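Long-range contacts in Serine/threonine-protein kinase/endoribonuclease IRE1 (Saccharomyces cerevisiae, PDB 2BE1), which senses unfolded proteins in the endoplasmic reticulum through its lumenal domain, described here, and so activates the endoribonuclease that splices HAC1 precursor mRNA: residues Asp26-Ile32 against Trp236-Phe241; Leu44-Gln48 against Leu59-Pro63; Ile216-Arg220 against Phe298-Ser304; Gly247-Val251 against Leu262-Pro266; Asn278-Leu282 against Ala292-Gln296. All blocks are in the same frame, centred on the assembly; numbering follows the deposited sequence.

Interaction 1: residues Asp26-Ile32 against Trp236-Phe241; sequences DRRNGHI and WVSPTF
The turn of a beta hairpin, Arg27-Gly30 between strands 22-26 and 31-36, rests on the indole of Trp236, which comes from the edge strand of another sheet. The evidence is twofold. First, the CA of Gly30 stands 3.4 Å from the centroid of the six-membered ring of Trp236, only 8° from the ring normal, a CH-pi contact, and the Asn29-Gly30 peptide covers the same face. A side chain on Gly30 would point into the indole, and the positive phi of this residue also favours glycine. Second, Trp236 NE1 donates to Arg27 O at 3.0 Å (N-H...O 151°), reaching it from above the carbonyl plane. With CG between backbone N and carbonyl carbon (chi1 61°), the indole is brought beneath the turn. A separate patch follows past the turn, where Ile32 lays CD1 over one face of Phe241, 3.8 Å from the ring centroid, and the same methyl meets Pro239 CG at 3.6 Å. Two Asx turns shape the loop: Asp26 OD2 accepts from Arg28 N at 2.8 Å, and Asn29 OD1 accepts from His31 N at 2.7 Å. Arg28 also grips the Asp26 carboxylate side-on through NE and NH1, which is likely to stiffen the turn, and its NE also meets Asp11 of strand 8-17. The guanidinium of Arg27 forms salt bridges with Asp212 and Asp250. Beyond the contact, Phe241 meets His23 edge-to-face, and Trp236 packs on Leu224 and Ala226 of strand 223-227, so the hairpin end of the five-stranded sheet leans on the sheet of strands 216-219, 223-227 and 234-237.

Interaction 2: residues Leu44-Gln48 against Leu59-Pro63; sequences LIEIQ and LIIEP
Ile45 faces Pro63 and Ile47 faces Leu59, with CA-CA separations of 6.6 Å and 7.1 Å, so the two chains run in opposite directions but too far apart for backbone pairing. Each bonds elsewhere: Leu44 and Glu46 to strand 190-195, Ile60 and Glu62 to strand 68-73. Side chains fill the gap. Ile45 and Ile61 reach toward each other tip to tip, CD1 to CD1 at 3.4 Å, while CG2 of Ile45 turns to CB of Pro63 at 3.5 Å. Ile47 works with both branches. Its CG1 lies anti to the carbonyl carbon (chi1 -72°), which sends CD1 across the Leu59-Ile61 backbone, against Leu59 O and to within 3.9 Å of Ile61 CD1; CG2 meets Leu59 CB, also at 3.9 Å, the two side chains crossing at about a right angle. Replacing Ile47 by alanine would probably open a gap beside Leu59 and leave the end of Ile61 held by Ile45 alone within this contact. With no polar bond between the segments, the contact is held by apolar side chains. It joins two sheets through branched groups that meet end to end and across one another, and its hold depends on shape and exclusion of water rather than on directed bonds.

Interaction 3: residues Ile216-Arg220 against Phe298-Ser304; sequences IAPFR and FPSLVES
Phe298 presents its ring edge to Pro218: the proline CG lies near the plane of the aromatic ring, 3.8 Å from Phe298 CD2, and the two side chains cross at about a right angle. The other ring, of Phe219, is approached obliquely by Ser304, just past the helix, with Ser304 CB 3.7 Å from Phe219 CE1. Within its own segment, Phe219 CZ sits over the centre of one face of the Arg220 guanidinium. Between the two rings the backbone takes over. Leu301 places CB 3.7 Å from Pro218 O, and with CG anti to the backbone N (chi1 -168°) it extends CD1 along the strand to Phe219 O, also at 3.7 Å. Ala217 CB completes the row against Ser300 CB at 4.2 Å. No polar bond joins the segments; Ser304 OG instead donates to Leu301 O in the carbonyl plane, on a lone pair, at 3.1 Å, tying the last turn of the helix to the residue after it. Strand and helix axes approach to 6.7 Å at an angle of 30°. The arrangement is a short helix, with Phe298 at its N-cap position, laid along the edge strand 216-219, which pairs with strand 223-227 in a three-stranded antiparallel sheet.

Interaction 4: residues Gly247-Val251 against Leu262-Pro266; sequences GLFDV and LVPHP
Phe249 and Leu262 form the apolar centre, their side chains crossing with Leu262 CD1 3.3 Å from Phe249 CG, set obliquely to the ring. The Val263-Pro264 peptide lies at the ring edge, near its plane, and Pro264 CB is 4.2 Å from Phe249 CD2. Val251 and Leu262, a non-hydrogen-bonded antiparallel pair, project to the same face of the sheet and meet CB to CB. Outward from this core the backbones take up the pairing. Asp250 and Val263 are the hydrogen-bonded pair: Val263 N donates to Asp250 O at 2.9 Å, and the return bond from Asp250 N to Val263 O is weak and bent. Beyond Pro264, which has no N-H to offer, His265 N reaches Leu248 O at 3.0 Å in a nearly straight bond (176°). The polar edge is Asp250 beside His265. CG of the histidine is anti to the backbone N (chi1 -172°), which swings the ring across the carboxylate at a slant, CD2 toward OD1, with the two planes 62° apart. This is a contact through carbon: the salt bridge of Asp250 goes to Arg27, and His265 ND1 donates to Pro266 O in the ring plane at 3.1 Å. Substituting alanine for His265 would probably deprive Pro266 O of that donor and uncover one side of the Asp250 carboxylate. Antiparallel pairing of strands that follow each other in the chain, 245-254 and 259-264, makes this a beta hairpin, whose second strand is an edge of the five-stranded antiparallel sheet.

Interaction 5: residues Asn278-Leu282 against Ala292-Gln296; sequences NKVYL and ALSSQ
Tyr281 and Leu293 are the central hydrogen-bonded pair of an antiparallel hairpin, strands 280-284 and 290-294, in a sheet that strand 334-336 extends beyond the first of them. The strand axes come within 4.6 Å at 162°, and the pairing is reciprocal: Tyr281 N donates to Leu293 O at 3.0 Å in a nearly straight bond (176°), and Leu293 N returns to Tyr281 O at 2.9 Å. The further bond from Ser295 N to Lys279 O is weak. On one face Tyr281 and Leu293 lie side by side, pointing the same way, with CD2 of the ring 4.0 Å from Leu293 CD1; both touch Leu301 of helix 299-303, while the Tyr281 hydroxyl goes to Asp283. On the other face Ala292 CB fits between Val280 CG2 at 3.6 Å and Leu282 CD2 at 3.8 Å. The Ala292 backbone bonds to Ile61. The chemistry divides accordingly: two firm backbone bonds set the register, apolar contacts form on both faces, and Ser294 OG is bonded to Glu62 and Asn297 outside the hairpin.

Following the chain, the first loop opens at 26-32 and closes only at 236-241, as interaction 1. Nested within it, interaction 2 closes the short loop from 44-48 to 59-63. Interaction 3 opens at 216-220, before interaction 1 has closed, and ends at 298-304, so these two cross. Within the loop of interaction 3 the hairpins of interactions 4 and 5 follow in series. Trp236 packs on Ile216 between interactions 1 and 3, and a salt bridge joins interactions 1 and 4. Interactions 3 and 5, centres about 10 Å apart, share the surroundings of Leu293; a backbone bond between Ile61 and Ala292 connects interactions 2 and 5. Together they tie five sheets and a helix into one domain.

Interaction 1: residues Asp26-Ile32 against Trp236-Phe241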
# COMPACT_ATOMS: atom_id res chain seq x y z
N ASP A 26 -10.03 -24.97 20.41
CA ASP A 26 -9.51 -25.22 21.75
C ASP A 26 -8.23 -25.99 21.69
O ASP A 26 -8.23 -27.19 21.45
CB ASP A 26 -10.53 -25.99 22.59
CG ASP A 26 -9.98 -26.43 23.95
OD1 ASP A 26 -10.67 -27.18 24.63
OD2 ASP A 26 -8.87 -26.05 24.35
N ARG A 27 -7.15 -25.30 21.97
CA ARG A 27 -5.81 -25.85 22.09
C ARG A 27 -5.67 -27.21 22.79
O ARG A 27 -4.65 -27.90 22.65
CB ARG A 27 -4.96 -24.85 22.87
CG ARG A 27 -3.52 -24.89 22.52
CD ARG A 27 -2.69 -23.98 23.35
NE ARG A 27 -1.30 -24.05 22.92
CZ ARG A 27 -0.76 -23.18 22.05
NH1 ARG A 27 -1.53 -22.21 21.53
NH2 ARG A 27 0.55 -23.25 21.70
N ARG A 28 -6.65 -27.63 23.56
CA ARG A 28 -6.41 -28.82 24.33
C ARG A 28 -6.84 -30.09 23.69
O ARG A 28 -6.39 -31.15 24.07
CB ARG A 28 -6.94 -28.74 25.73
CG ARG A 28 -5.88 -28.19 26.71
CD ARG A 28 -6.59 -27.48 27.85
NE ARG A 28 -7.85 -26.92 27.35
CZ ARG A 28 -8.92 -26.64 28.09
NH1 ARG A 28 -9.99 -26.17 27.46
NH2 ARG A 28 -8.94 -26.83 29.41
N ASN A 29 -7.67 -29.96 22.67
CA ASN A 29 -8.22 -31.12 22.04
C ASN A 29 -8.50 -30.90 20.57
O ASN A 29 -8.80 -31.84 19.84
CB ASN A 29 -9.50 -31.44 22.74
CG ASN A 29 -10.34 -30.24 22.91
OD1 ASN A 29 -10.25 -29.28 22.16
ND2 ASN A 29 -11.20 -30.28 23.89
N GLY A 30 -8.44 -29.64 20.12
CA GLY A 30 -8.80 -29.30 18.72
C GLY A 30 -10.30 -29.19 18.48
O GLY A 30 -10.76 -29.31 17.35
N HIS A 31 -11.05 -28.99 19.56
CA HIS A 31 -12.46 -28.70 19.52
C HIS A 31 -12.71 -27.34 18.87
O HIS A 31 -12.03 -26.35 19.17
CB HIS A 31 -12.97 -28.68 20.96
CG HIS A 31 -13.41 -30.01 21.45
ND1 HIS A 31 -12.77 -31.19 21.11
CD2 HIS A 31 -14.45 -30.37 22.25
CE1 HIS A 31 -13.39 -32.22 21.67
NE2 HIS A 31 -14.42 -31.75 22.36
N ILE A 32 -13.73 -27.29 18.02
CA ILE A 32 -14.07 -26.07 17.31
C ILE A 32 -15.03 -25.20 18.16
O ILE A 32 -16.24 -25.26 18.03
CB ILE A 32 -14.57 -26.38 15.86
CG1 ILE A 32 -13.39 -26.88 15.05
CG2 ILE A 32 -15.13 -25.17 15.18
CD1 ILE A 32 -13.72 -27.39 13.73
N TRP A 236 -3.55 -34.61 19.26
CA TRP A 236 -4.94 -34.54 18.87
C TRP A 236 -5.10 -34.23 17.40
O TRP A 236 -4.21 -33.68 16.78
CB TRP A 236 -5.79 -33.67 19.82
CG TRP A 236 -5.43 -32.25 19.95
CD1 TRP A 236 -4.98 -31.61 21.07
CD2 TRP A 236 -5.52 -31.24 18.95
NE1 TRP A 236 -4.76 -30.27 20.83
CE2 TRP A 236 -5.09 -30.02 19.53
CE3 TRP A 236 -5.94 -31.25 17.60
CZ2 TRP A 236 -5.04 -28.84 18.81
CZ3 TRP A 236 -5.88 -30.06 16.88
CH2 TRP A 236 -5.43 -28.87 17.49
N VAL A 237 -6.22 -34.63 16.82
CA VAL A 237 -6.60 -34.15 15.49
C VAL A 237 -7.96 -33.41 15.55
O VAL A 237 -8.91 -33.85 16.19
CB VAL A 237 -6.58 -35.31 14.46
CG1 VAL A 237 -6.89 -34.82 13.09
CG2 VAL A 237 -5.24 -35.94 14.46
N SER A 238 -8.07 -32.27 14.90
CA SER A 238 -9.29 -31.48 14.99
C SER A 238 -10.38 -32.05 14.09
O SER A 238 -10.09 -32.87 13.20
CB SER A 238 -8.97 -30.13 14.45
OG SER A 238 -8.91 -30.24 13.02
N PRO A 239 -11.62 -31.55 14.23
CA PRO A 239 -12.65 -31.94 13.29
C PRO A 239 -12.44 -31.20 11.96
O PRO A 239 -11.40 -30.52 11.79
CB PRO A 239 -13.95 -31.52 13.98
CG PRO A 239 -13.61 -30.71 15.11
CD PRO A 239 -12.12 -30.57 15.20
N THR A 240 -13.39 -31.31 11.01
CA THR A 240 -13.15 -30.66 9.75
C THR A 240 -13.51 -29.20 9.70
O THR A 240 -14.52 -28.77 10.29
CB THR A 240 -13.81 -31.31 8.62
OG1 THR A 240 -13.04 -32.43 8.33
CG2 THR A 240 -13.66 -30.44 7.38
N PHE A 241 -12.70 -28.43 8.98
CA PHE A 241 -13.04 -27.05 8.78
C PHE A 241 -13.56 -26.91 7.35
O PHE A 241 -13.19 -27.74 6.43
CB PHE A 241 -11.82 -26.20 9.00
CG PHE A 241 -11.30 -26.24 10.39
CD1 PHE A 241 -10.31 -27.16 10.76
CD2 PHE A 241 -11.77 -25.30 11.34
CE1 PHE A 241 -9.79 -27.15 12.05
CE2 PHE A 241 -11.25 -25.26 12.64
CZ PHE A 241 -10.26 -26.18 13.01

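Interaction 2: residues Leu44-Gln48 against Leu59-Pro63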
# COMPACT_ATOMS: atom_id res chain seq x y z
N LEU A 44 -9.96 -15.37 0.47
CA LEU A 44 -8.51 -15.15 0.72
C LEU A 44 -7.76 -14.99 -0.56
O LEU A 44 -6.87 -14.19 -0.65
CB LEU A 44 -7.89 -16.31 1.49
CG LEU A 44 -7.24 -16.15 2.84
CD1 LEU A 44 -8.04 -15.21 3.60
CD2 LEU A 44 -7.35 -17.46 3.50
N ILE A 45 -8.12 -15.79 -1.54
CA ILE A 45 -7.53 -15.63 -2.84
C ILE A 45 -8.60 -15.76 -3.93
O ILE A 45 -9.46 -16.63 -3.91
CB ILE A 45 -6.22 -16.51 -3.02
CG1 ILE A 45 -6.33 -17.56 -4.09
CG2 ILE A 45 -5.90 -17.25 -1.81
CD1 ILE A 45 -6.38 -16.99 -5.43
N GLU A 46 -8.57 -14.84 -4.88
CA GLU A 46 -9.49 -14.86 -5.95
C GLU A 46 -8.76 -14.31 -7.14
O GLU A 46 -8.65 -13.09 -7.31
CB GLU A 46 -10.68 -14.04 -5.56
CG GLU A 46 -11.70 -13.78 -6.65
CD GLU A 46 -12.55 -12.52 -6.30
OE1 GLU A 46 -12.42 -11.48 -7.04
OE2 GLU A 46 -13.30 -12.57 -5.25
N ILE A 47 -8.23 -15.25 -7.92
CA ILE A 47 -7.53 -15.04 -9.17
C ILE A 47 -8.50 -15.08 -10.32
O ILE A 47 -9.32 -15.98 -10.44
CB ILE A 47 -6.52 -16.18 -9.45
CG1 ILE A 47 -5.30 -16.10 -8.51
CG2 ILE A 47 -6.08 -16.20 -10.94
CD1 ILE A 47 -4.57 -17.46 -8.20
N GLN A 48 -8.35 -14.11 -11.20
CA GLN A 48 -9.18 -13.96 -12.38
C GLN A 48 -8.35 -13.74 -13.66
O GLN A 48 -7.87 -12.65 -13.91
CB GLN A 48 -10.08 -12.79 -12.12
CG GLN A 48 -11.32 -12.79 -12.90
CD GLN A 48 -11.77 -11.37 -13.06
OE1 GLN A 48 -12.24 -10.97 -14.13
NE2 GLN A 48 -11.57 -10.56 -12.01
N LEU A 59 -2.85 -19.28 -13.20
CA LEU A 59 -2.15 -18.53 -12.16
C LEU A 59 -2.48 -19.06 -10.82
O LEU A 59 -3.66 -19.34 -10.56
CB LEU A 59 -2.54 -17.06 -12.19
CG LEU A 59 -1.58 -16.14 -11.43
CD1 LEU A 59 -0.13 -16.45 -11.75
CD2 LEU A 59 -1.86 -14.71 -11.73
N ILE A 60 -1.47 -19.20 -9.96
CA ILE A 60 -1.66 -19.85 -8.68
C ILE A 60 -0.88 -19.13 -7.64
O ILE A 60 0.33 -18.96 -7.80
CB ILE A 60 -1.11 -21.28 -8.71
CG1 ILE A 60 -1.87 -22.09 -9.76
CG2 ILE A 60 -1.24 -21.95 -7.34
CD1 ILE A 60 -1.18 -23.25 -10.24
N ILE A 61 -1.53 -18.72 -6.54
CA ILE A 61 -0.77 -18.13 -5.39
C ILE A 61 -0.84 -18.91 -4.08
O ILE A 61 -1.82 -19.62 -3.77
CB ILE A 61 -1.17 -16.74 -5.09
CG1 ILE A 61 -2.56 -16.77 -4.50
CG2 ILE A 61 -1.16 -15.89 -6.40
CD1 ILE A 61 -3.33 -15.59 -4.97
N GLU A 62 0.24 -18.82 -3.32
CA GLU A 62 0.20 -19.50 -2.04
C GLU A 62 -0.42 -18.47 -1.09
O GLU A 62 0.09 -17.35 -0.95
CB GLU A 62 1.57 -19.95 -1.56
CG GLU A 62 1.56 -20.41 -0.14
CD GLU A 62 2.93 -20.86 0.32
OE1 GLU A 62 3.09 -21.94 0.98
OE2 GLU A 62 3.87 -20.13 -0.00
N PRO A 63 -1.55 -18.83 -0.46
CA PRO A 63 -2.25 -17.85 0.34
C PRO A 63 -1.53 -17.79 1.65
O PRO A 63 -1.96 -18.42 2.62
CB PRO A 63 -3.61 -18.49 0.57
CG PRO A 63 -3.33 -19.89 0.59
CD PRO A 63 -2.23 -20.13 -0.43

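Interaction 3: residues Ile216-Arg220 against Phe298-Ser304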
# COMPACT_ATOMS: atom_id res chain seq x y z
N ILE A 216 0.92 -27.13 16.85
CA ILE A 216 -0.20 -27.63 16.09
C ILE A 216 -0.01 -27.11 14.66
O ILE A 216 0.64 -26.10 14.50
CB ILE A 216 -1.56 -27.30 16.72
CG1 ILE A 216 -2.12 -26.16 15.95
CG2 ILE A 216 -1.54 -26.87 18.20
CD1 ILE A 216 -3.53 -26.36 15.66
N ALA A 217 -0.54 -27.82 13.65
CA ALA A 217 -0.34 -27.51 12.22
C ALA A 217 -1.54 -27.94 11.36
O ALA A 217 -2.31 -28.79 11.77
CB ALA A 217 0.90 -28.19 11.71
N PRO A 218 -1.72 -27.34 10.15
CA PRO A 218 -2.69 -27.85 9.22
C PRO A 218 -2.30 -29.18 8.66
O PRO A 218 -1.16 -29.38 8.26
CB PRO A 218 -2.74 -26.79 8.12
CG PRO A 218 -1.66 -26.09 8.25
CD PRO A 218 -1.15 -26.10 9.62
N PHE A 219 -3.29 -30.05 8.64
CA PHE A 219 -3.15 -31.46 8.39
C PHE A 219 -4.23 -31.88 7.41
O PHE A 219 -5.08 -31.07 7.06
CB PHE A 219 -3.37 -32.25 9.70
CG PHE A 219 -2.98 -33.72 9.60
CD1 PHE A 219 -1.77 -34.11 8.98
CD2 PHE A 219 -3.81 -34.70 10.13
CE1 PHE A 219 -1.40 -35.46 8.87
CE2 PHE A 219 -3.47 -36.06 10.04
CZ PHE A 219 -2.26 -36.45 9.42
N ARG A 220 -4.24 -33.17 7.06
CA ARG A 220 -5.01 -33.69 5.92
C ARG A 220 -6.52 -33.50 6.12
O ARG A 220 -7.01 -33.43 7.26
CB ARG A 220 -4.56 -35.11 5.58
CG ARG A 220 -5.62 -36.07 5.17
CD ARG A 220 -5.89 -37.12 6.27
NE ARG A 220 -4.78 -38.07 6.38
CZ ARG A 220 -4.63 -38.97 7.36
NH1 ARG A 220 -5.54 -39.08 8.36
NH2 ARG A 220 -3.57 -39.80 7.38
N PHE A 298 4.05 -25.63 4.62
CA PHE A 298 3.02 -26.55 5.06
C PHE A 298 3.48 -27.99 4.98
O PHE A 298 2.71 -28.89 4.46
CB PHE A 298 1.70 -26.37 4.32
CG PHE A 298 1.18 -24.99 4.34
CD1 PHE A 298 1.61 -24.04 3.39
CD2 PHE A 298 0.28 -24.60 5.33
CE1 PHE A 298 1.10 -22.74 3.43
CE2 PHE A 298 -0.26 -23.33 5.38
CZ PHE A 298 0.14 -22.39 4.42
N PRO A 299 4.67 -28.26 5.57
CA PRO A 299 5.40 -29.50 5.44
C PRO A 299 4.48 -30.59 5.84
O PRO A 299 4.33 -31.62 5.16
CB PRO A 299 6.44 -29.37 6.52
CG PRO A 299 5.76 -28.45 7.50
CD PRO A 299 5.34 -27.40 6.55
N SER A 300 3.81 -30.34 6.94
CA SER A 300 3.05 -31.38 7.55
C SER A 300 1.92 -31.92 6.62
O SER A 300 1.69 -33.16 6.52
CB SER A 300 2.52 -30.88 8.90
OG SER A 300 1.75 -31.87 9.55
N LEU A 301 1.23 -30.97 5.96
CA LEU A 301 0.17 -31.23 5.00
C LEU A 301 0.71 -31.79 3.69
O LEU A 301 0.30 -32.87 3.24
CB LEU A 301 -0.57 -29.95 4.69
CG LEU A 301 -1.86 -30.19 3.93
CD1 LEU A 301 -2.92 -29.39 4.55
CD2 LEU A 301 -1.66 -29.74 2.51
N VAL A 302 1.64 -31.08 3.08
CA VAL A 302 2.23 -31.59 1.88
C VAL A 302 2.67 -33.08 1.90
O VAL A 302 2.57 -33.82 0.89
CB VAL A 302 3.39 -30.74 1.51
CG1 VAL A 302 3.96 -31.22 0.16
CG2 VAL A 302 2.92 -29.32 1.40
N GLU A 303 3.16 -33.52 3.05
CA GLU A 303 3.76 -34.84 3.13
C GLU A 303 2.67 -35.85 3.31
O GLU A 303 2.83 -36.95 2.87
CB GLU A 303 4.76 -34.83 4.28
CG GLU A 303 4.89 -36.08 5.10
CD GLU A 303 5.09 -35.73 6.60
OE1 GLU A 303 4.15 -35.13 7.24
OE2 GLU A 303 6.20 -36.06 7.12
N SER A 304 1.55 -35.46 3.92
CA SER A 304 0.35 -36.33 4.08
C SER A 304 -0.59 -36.28 2.85
O SER A 304 -1.73 -36.74 2.85
CB SER A 304 -0.40 -35.91 5.35
OG SER A 304 -1.28 -34.81 5.12

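Interaction 4: residues Gly247-Val251 against Leu262-Pro266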
# COMPACT_ATOMS: atom_id res chain seq x y z
N GLY A 247 -4.08 -20.19 8.10
CA GLY A 247 -3.63 -19.22 9.12
C GLY A 247 -3.80 -19.69 10.57
O GLY A 247 -4.85 -20.29 10.93
N LEU A 248 -2.78 -19.42 11.41
CA LEU A 248 -2.84 -19.98 12.79
C LEU A 248 -2.35 -19.09 13.99
O LEU A 248 -1.15 -18.75 14.06
CB LEU A 248 -2.12 -21.33 12.78
CG LEU A 248 -2.67 -22.23 13.86
CD1 LEU A 248 -4.14 -22.19 13.73
CD2 LEU A 248 -2.20 -23.68 13.72
N PHE A 249 -3.22 -18.71 14.93
CA PHE A 249 -2.66 -17.80 16.01
C PHE A 249 -2.74 -18.31 17.42
O PHE A 249 -3.77 -18.87 17.83
CB PHE A 249 -3.29 -16.45 16.00
CG PHE A 249 -3.13 -15.71 14.72
CD1 PHE A 249 -4.17 -15.65 13.77
CD2 PHE A 249 -1.94 -15.05 14.44
CE1 PHE A 249 -4.02 -14.91 12.56
CE2 PHE A 249 -1.77 -14.32 13.24
CZ PHE A 249 -2.81 -14.26 12.29
N ASP A 250 -1.64 -18.13 18.15
CA ASP A 250 -1.58 -18.35 19.61
C ASP A 250 -2.25 -17.16 20.25
O ASP A 250 -2.20 -16.07 19.69
CB ASP A 250 -0.13 -18.52 20.10
CG ASP A 250 0.33 -19.99 20.06
OD1 ASP A 250 -0.53 -20.86 19.84
OD2 ASP A 250 1.53 -20.32 20.25
N VAL A 251 -2.95 -17.33 21.37
CA VAL A 251 -3.44 -16.14 22.12
C VAL A 251 -2.88 -16.02 23.57
O VAL A 251 -3.05 -16.87 24.38
CB VAL A 251 -5.02 -15.84 21.95
CG1 VAL A 251 -5.74 -16.98 21.35
CG2 VAL A 251 -5.68 -15.41 23.23
N LEU A 262 -2.80 -11.38 20.61
CA LEU A 262 -2.55 -12.57 19.83
C LEU A 262 -1.25 -12.58 18.98
O LEU A 262 -0.81 -11.57 18.42
CB LEU A 262 -3.83 -12.95 19.10
CG LEU A 262 -4.16 -12.31 17.79
CD1 LEU A 262 -3.50 -13.21 16.85
CD2 LEU A 262 -5.61 -12.36 17.55
N VAL A 263 -0.60 -13.73 18.94
CA VAL A 263 0.66 -13.84 18.23
C VAL A 263 0.66 -15.12 17.34
O VAL A 263 -0.09 -16.08 17.64
CB VAL A 263 1.87 -13.74 19.21
CG1 VAL A 263 1.42 -13.54 20.66
CG2 VAL A 263 2.76 -14.94 19.10
N PRO A 264 1.41 -15.14 16.19
CA PRO A 264 1.29 -16.32 15.33
C PRO A 264 1.90 -17.48 16.00
O PRO A 264 2.89 -17.32 16.73
CB PRO A 264 2.11 -15.95 14.10
CG PRO A 264 3.11 -14.97 14.60
CD PRO A 264 2.32 -14.14 15.59
N HIS A 265 1.28 -18.63 15.76
CA HIS A 265 1.76 -19.90 16.27
C HIS A 265 3.05 -20.30 15.52
O HIS A 265 3.05 -20.22 14.31
CB HIS A 265 0.68 -20.94 16.09
CG HIS A 265 0.99 -22.24 16.76
ND1 HIS A 265 2.03 -23.05 16.37
CD2 HIS A 265 0.42 -22.86 17.80
CE1 HIS A 265 2.07 -24.13 17.12
NE2 HIS A 265 1.10 -24.03 18.00
N PRO A 266 4.12 -20.73 16.23
CA PRO A 266 5.43 -20.84 15.59
C PRO A 266 5.33 -21.89 14.55
O PRO A 266 4.24 -22.34 14.29
CB PRO A 266 6.38 -21.26 16.72
CG PRO A 266 5.51 -21.79 17.79
CD PRO A 266 4.16 -21.18 17.64

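Interaction 5: residues Asn278-Leu282 against Ala292-Gln296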
# COMPACT_ATOMS: atom_id res chain seq x y z
N ASN A 278 11.15 -29.62 -1.77
CA ASN A 278 10.77 -28.63 -2.80
C ASN A 278 9.49 -29.02 -3.57
O ASN A 278 9.28 -28.61 -4.71
CB ASN A 278 11.93 -28.39 -3.80
CG ASN A 278 12.54 -29.75 -4.37
OD1 ASN A 278 13.70 -30.07 -4.09
ND2 ASN A 278 11.75 -30.50 -5.14
N LYS A 279 8.66 -29.85 -2.96
CA LYS A 279 7.36 -30.16 -3.53
C LYS A 279 6.22 -29.29 -3.01
O LYS A 279 6.07 -29.11 -1.80
CB LYS A 279 7.01 -31.61 -3.29
CG LYS A 279 7.55 -32.19 -2.04
CD LYS A 279 7.65 -33.70 -2.25
CE LYS A 279 7.91 -34.46 -0.93
NZ LYS A 279 7.78 -35.94 -1.01
N VAL A 280 5.40 -28.75 -3.91
CA VAL A 280 4.21 -28.05 -3.47
C VAL A 280 2.92 -28.78 -3.82
O VAL A 280 2.86 -29.55 -4.78
CB VAL A 280 4.23 -26.61 -3.95
CG1 VAL A 280 5.24 -26.42 -5.03
CG2 VAL A 280 2.84 -26.16 -4.35
N TYR A 281 1.90 -28.55 -2.99
CA TYR A 281 0.58 -29.11 -3.14
C TYR A 281 -0.37 -28.08 -3.73
O TYR A 281 -0.38 -26.96 -3.26
CB TYR A 281 0.11 -29.41 -1.77
CG TYR A 281 -1.34 -29.64 -1.69
CD1 TYR A 281 -1.87 -30.92 -1.98
CD2 TYR A 281 -2.20 -28.63 -1.32
CE1 TYR A 281 -3.25 -31.16 -1.92
CE2 TYR A 281 -3.58 -28.87 -1.25
CZ TYR A 281 -4.08 -30.13 -1.56
OH TYR A 281 -5.40 -30.35 -1.52
N LEU A 282 -1.15 -28.44 -4.76
CA LEU A 282 -2.12 -27.54 -5.46
C LEU A 282 -3.52 -27.99 -5.19
O LEU A 282 -3.79 -29.20 -4.98
CB LEU A 282 -2.00 -27.61 -6.96
CG LEU A 282 -0.63 -27.29 -7.53
CD1 LEU A 282 -0.62 -27.36 -9.08
CD2 LEU A 282 -0.21 -25.86 -6.97
N ALA A 292 -1.51 -22.66 -4.01
CA ALA A 292 -0.39 -23.56 -3.68
C ALA A 292 -0.08 -23.57 -2.18
O ALA A 292 -0.32 -22.57 -1.49
CB ALA A 292 0.82 -23.17 -4.42
N LEU A 293 0.46 -24.68 -1.70
CA LEU A 293 0.97 -24.76 -0.34
C LEU A 293 2.33 -25.43 -0.46
O LEU A 293 2.45 -26.63 -0.74
CB LEU A 293 -0.01 -25.52 0.57
CG LEU A 293 -1.47 -25.05 0.51
CD1 LEU A 293 -2.24 -25.81 1.45
CD2 LEU A 293 -1.62 -23.66 0.94
N SER A 294 3.38 -24.62 -0.30
CA SER A 294 4.77 -25.10 -0.36
C SER A 294 5.02 -25.99 0.81
O SER A 294 4.38 -25.84 1.87
CB SER A 294 5.72 -23.93 -0.18
OG SER A 294 5.56 -23.28 1.09
N SER A 295 5.97 -26.89 0.69
CA SER A 295 6.24 -27.63 1.91
C SER A 295 7.06 -26.80 2.94
O SER A 295 7.14 -27.20 4.13
CB SER A 295 6.93 -28.93 1.60
OG SER A 295 8.07 -28.64 0.81
N GLN A 296 7.66 -25.66 2.51
CA GLN A 296 8.29 -24.75 3.48
C GLN A 296 7.23 -24.39 4.49
O GLN A 296 7.36 -24.62 5.68
CB GLN A 296 8.74 -23.48 2.81
CG GLN A 296 9.86 -23.65 1.81
CD GLN A 296 9.56 -24.81 0.83
OE1 GLN A 296 9.73 -26.00 1.18
NE2 GLN A 296 9.13 -24.48 -0.39